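Local coordinates for protein group II chitinase (Ostrinia furnacalis, PDB 6JAV) that probably cleaves internal linkages of chitin as an endochitinase, this chain being the first family 18 catalytic domain of a much longer insect chitinase, at residues N226-Y229 and T230-W234; P172-M175 and V176-G180. All blocks are in the same frame, centred on the assembly; numbering follows the deposited sequence.

Contact 1 (N226-Y229 and T230-W234); sequences NANY and TIHYW. With NAG (2-acetamido-2-deoxy-beta-D-glucopyranose), chain C.
The backbone oxygen Asn228 O is gripped twice by His232, by the amide N at 3.2 Å and by the ring ND1 at 3.0 Å. The two donors come from opposite faces of the carbonyl plane, and the oxygen lies almost in the plane of the imidazole, at its ND1 edge. With CG beside its own backbone N (chi1 -82°), the His232 ring folds back along the helix toward the preceding turn and the glycan there. The Asn228 amide carries N-acetylglucosamine through a covalent bond from ND2 to C1 of the sugar, the N-glycosylation linkage. Amide and imidazole planes stand 81° apart, and the C5-C6 side of the sugar lies over one imidazole face, near its rim.

These residues form the first two turns of helix 227-236 in the family 18 TIM-barrel domain. Asn226 is its N-cap: OD1 accepts from Tyr229 N at 2.9 Å, with the donor above the amide plane.

Tyr229 and Tyr233, one turn apart, point the same way, their rings tilted by 21° but slid apart, with centroids 5.5 Å from each other. Tyr229 CE1 rests against Tyr233 CB at 3.9 Å, while the Tyr229 hydroxyl lies obliquely by the second ring.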
# COMPACT_ATOMS: atom_id res chain seq x y z
N ASN A 226 -8.92 -1.17 12.62
CA ASN A 226 -8.27 -2.47 12.49
C ASN A 226 -8.71 -3.10 11.17
O ASN A 226 -9.76 -2.76 10.63
CB ASN A 226 -8.59 -3.38 13.69
CG ASN A 226 -10.08 -3.58 13.88
OD1 ASN A 226 -10.69 -4.45 13.26
ND2 ASN A 226 -10.68 -2.77 14.75
N ALA A 227 -7.88 -4.02 10.66
CA ALA A 227 -8.11 -4.56 9.33
C ALA A 227 -9.40 -5.36 9.25
O ALA A 227 -10.10 -5.33 8.23
CB ALA A 227 -6.93 -5.44 8.91
N ASN A 228 -9.75 -6.07 10.33
CA ASN A 228 -10.98 -6.85 10.33
C ASN A 228 -12.21 -5.97 10.13
O ASN A 228 -13.09 -6.27 9.30
CB ASN A 228 -11.09 -7.63 11.64
CG ASN A 228 -12.35 -8.42 11.71
OD1 ASN A 228 -12.63 -9.22 10.84
ND2 ASN A 228 -13.13 -8.19 12.75
N TYR A 229 -12.28 -4.85 10.85
CA TYR A 229 -13.40 -3.93 10.65
C TYR A 229 -13.38 -3.37 9.22
O TYR A 229 -14.41 -3.35 8.53
CB TYR A 229 -13.34 -2.77 11.65
CG TYR A 229 -14.52 -1.84 11.46
CD1 TYR A 229 -14.50 -0.82 10.51
CD2 TYR A 229 -15.67 -2.02 12.21
CE1 TYR A 229 -15.61 -0.00 10.31
CE2 TYR A 229 -16.77 -1.20 12.01
CZ TYR A 229 -16.72 -0.20 11.07
OH TYR A 229 -17.82 0.62 10.87
N THR A 230 -12.21 -2.90 8.77
CA THR A 230 -12.11 -2.27 7.46
C THR A 230 -12.56 -3.20 6.34
O THR A 230 -13.29 -2.79 5.43
CB THR A 230 -10.65 -1.88 7.24
OG1 THR A 230 -10.30 -0.82 8.14
CG2 THR A 230 -10.44 -1.42 5.80
N ILE A 231 -12.07 -4.44 6.34
CA ILE A 231 -12.40 -5.35 5.26
C ILE A 231 -13.89 -5.69 5.28
O ILE A 231 -14.56 -5.68 4.23
CB ILE A 231 -11.50 -6.61 5.34
CG1 ILE A 231 -10.02 -6.25 5.11
CG2 ILE A 231 -12.00 -7.69 4.36
CD1 ILE A 231 -9.73 -5.67 3.74
N HIS A 232 -14.44 -5.93 6.47
CA HIS A 232 -15.87 -6.20 6.52
C HIS A 232 -16.69 -4.98 6.13
O HIS A 232 -17.76 -5.12 5.54
CB HIS A 232 -16.24 -6.66 7.92
CG HIS A 232 -15.97 -8.12 8.17
ND1 HIS A 232 -14.87 -8.58 8.85
CD2 HIS A 232 -16.69 -9.21 7.83
CE1 HIS A 232 -14.90 -9.90 8.91
NE2 HIS A 232 -16.00 -10.31 8.30
N TYR A 233 -16.18 -3.78 6.39
CA TYR A 233 -16.90 -2.57 6.04
C TYR A 233 -16.93 -2.36 4.53
O TYR A 233 -17.98 -2.03 3.96
CB TYR A 233 -16.28 -1.37 6.74
CG TYR A 233 -17.18 -0.16 6.75
CD1 TYR A 233 -18.41 -0.21 7.38
CD2 TYR A 233 -16.81 1.01 6.13
CE1 TYR A 233 -19.25 0.89 7.39
CE2 TYR A 233 -17.65 2.13 6.14
CZ TYR A 233 -18.86 2.05 6.77
OH TYR A 233 -19.69 3.16 6.79
N TRP A 234 -15.79 -2.57 3.83
CA TRP A 234 -15.83 -2.54 2.37
C TRP A 234 -16.87 -3.52 1.82
O TRP A 234 -17.59 -3.19 0.87
CB TRP A 234 -14.42 -2.77 1.78
CG TRP A 234 -13.63 -1.51 1.71
CD1 TRP A 234 -12.75 -1.03 2.64
CD2 TRP A 234 -13.66 -0.56 0.65
NE1 TRP A 234 -12.24 0.20 2.23
CE2 TRP A 234 -12.80 0.51 1.01
CE3 TRP A 234 -14.36 -0.48 -0.57
CZ2 TRP A 234 -12.62 1.64 0.20
CZ3 TRP A 234 -14.17 0.63 -1.39
CH2 TRP A 234 -13.30 1.68 -0.99
C1 NAG C . -14.41 -8.84 12.86
C2 NAG C . -14.73 -9.17 14.31
C3 NAG C . -16.19 -9.62 14.44
C4 NAG C . -17.13 -8.59 13.80
C5 NAG C . -16.70 -8.29 12.37
C6 NAG C . -17.52 -7.20 11.71
C7 NAG C . -13.10 -10.06 15.93
C8 NAG C . -13.33 -8.80 16.71
N2 NAG C . -13.82 -10.20 14.81
O3 NAG C . -16.51 -9.73 15.82
O4 NAG C . -18.48 -9.04 13.81
O5 NAG C . -15.33 -7.86 12.37
O6 NAG C . -17.20 -5.89 12.15
O7 NAG C . -12.33 -10.93 16.32

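Contact 2 (P172-M175 and V176-G180); sequences PNKM and VIDAG
Lys174 and Asp178 slant across each other one helical turn apart, and their charged ends meet: Lys174 NZ reaches Asp178 OD2 at 3.1 Å in a salt bridge. The lysine leaves the helix with its first three torsions extended and bends at the last (chi4 -61°), which turns the ammonium toward the carboxylate. OD2 receives it on the syn lone pair, the side of the other oxygen. The carboxylate carbon of Asp178 also lies close to the carbonyl oxygen of Lys174. OD1 looks to other partners, Tyr233 OH and the ammonium of Lys237, so the carboxylate lies between two positive charges and a hydroxyl, surroundings that would be expected to stabilise its ionised form.

Asn173 is set differently, at about a right angle to Val176. Its CG stands anti to the backbone N (chi1 178°), which brings OD1 over the start of the helix, where it accepts weakly from both Met175 N at 2.9 Å and Val176 N at 3.3 Å. The CG2 methyl of Val176 touches the amide carbon CG of Asn173 at 3.9 Å.

Ile177 folds back over the chain just before the helix. Ile177 CD1 packs 3.8 Å from Pro172 C, and the backbone N of Ile177 donates to Asn173 O at 2.9 Å. Asn173 is thus the N-cap of helix 174-180, and Lys174 with Asp178 forms an i to i+4 salt bridge within that helix, which follows barrel strand 165-170 of the family 18 TIM-barrel domain.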
# COMPACT_ATOMS: atom_id res chain seq x y z
N PRO A 172 -8.43 2.68 4.43
CA PRO A 172 -9.05 1.76 5.39
C PRO A 172 -9.91 2.45 6.43
O PRO A 172 -10.46 1.76 7.30
CB PRO A 172 -7.80 1.17 6.09
CG PRO A 172 -6.89 2.38 6.23
CD PRO A 172 -7.09 3.13 4.89
N ASN A 173 -10.02 3.78 6.38
CA ASN A 173 -10.61 4.59 7.44
C ASN A 173 -12.10 4.79 7.14
O ASN A 173 -12.45 5.32 6.09
CB ASN A 173 -9.87 5.93 7.43
CG ASN A 173 -10.39 6.93 8.43
OD1 ASN A 173 -11.58 7.21 8.50
ND2 ASN A 173 -9.46 7.59 9.12
N LYS A 174 -12.96 4.35 8.08
CA LYS A 174 -14.41 4.43 7.91
C LYS A 174 -14.88 5.80 7.42
O LYS A 174 -15.69 5.88 6.49
CB LYS A 174 -15.10 4.09 9.24
CG LYS A 174 -16.62 4.13 9.14
CD LYS A 174 -17.26 3.91 10.52
CE LYS A 174 -18.77 3.62 10.37
NZ LYS A 174 -19.51 4.74 9.72
N MET A 175 -14.40 6.89 8.03
CA MET A 175 -14.86 8.23 7.66
C MET A 175 -14.46 8.59 6.23
O MET A 175 -15.24 9.22 5.50
CB MET A 175 -14.30 9.27 8.62
CG MET A 175 -15.06 9.35 9.93
SD MET A 175 -14.64 7.95 10.96
CE MET A 175 -16.27 7.31 11.29
N VAL A 176 -13.23 8.23 5.83
CA VAL A 176 -12.78 8.50 4.47
C VAL A 176 -13.55 7.65 3.47
O VAL A 176 -13.92 8.13 2.40
CB VAL A 176 -11.26 8.26 4.36
CG1 VAL A 176 -10.80 8.48 2.92
CG2 VAL A 176 -10.53 9.21 5.31
N ILE A 177 -13.76 6.38 3.78
CA ILE A 177 -14.54 5.51 2.91
C ILE A 177 -15.92 6.12 2.68
O ILE A 177 -16.41 6.20 1.55
CB ILE A 177 -14.64 4.10 3.51
CG1 ILE A 177 -13.25 3.40 3.59
CG2 ILE A 177 -15.61 3.23 2.72
CD1 ILE A 177 -13.25 2.23 4.59
N ASP A 178 -16.57 6.54 3.78
CA ASP A 178 -17.92 7.09 3.69
C ASP A 178 -17.93 8.36 2.84
O ASP A 178 -18.88 8.60 2.08
CB ASP A 178 -18.43 7.41 5.09
CG ASP A 178 -18.85 6.18 5.89
OD1 ASP A 178 -19.02 5.08 5.30
OD2 ASP A 178 -19.06 6.35 7.13
N ALA A 179 -16.90 9.20 2.97
CA ALA A 179 -16.89 10.50 2.31
C ALA A 179 -16.46 10.44 0.86
O ALA A 179 -16.95 11.23 0.05
CB ALA A 179 -15.96 11.47 3.03
N GLY A 180 -15.56 9.53 0.50
CA GLY A 180 -14.89 9.64 -0.78
C GLY A 180 -15.30 8.63 -1.83
O GLY A 180 -15.02 8.85 -3.00

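Contact 2 comes first along the chain, spanning loop residues 172-173 and all of helix 174-180, and contact 1 follows at the start of helix 227-236; helix 183-189 and strand 192-195 lie between them in sequence. Their centres are 11 Å apart, on the same side of the chain's centre, and the two helices touch. Tyr233 OH meets Asp178 OD1 at 2.5 Å, and Thr230 OG1 meets Pro172 O at 2.7 Å, both probable hydrogen bonds. Ile177 packs against Trp234 beside them. Polar and apolar contacts thus join the two helices and the loop ahead of the first, with the glycan at contact 1 and the inhibitor about 7 Å from the Asn173 side chain of contact 2.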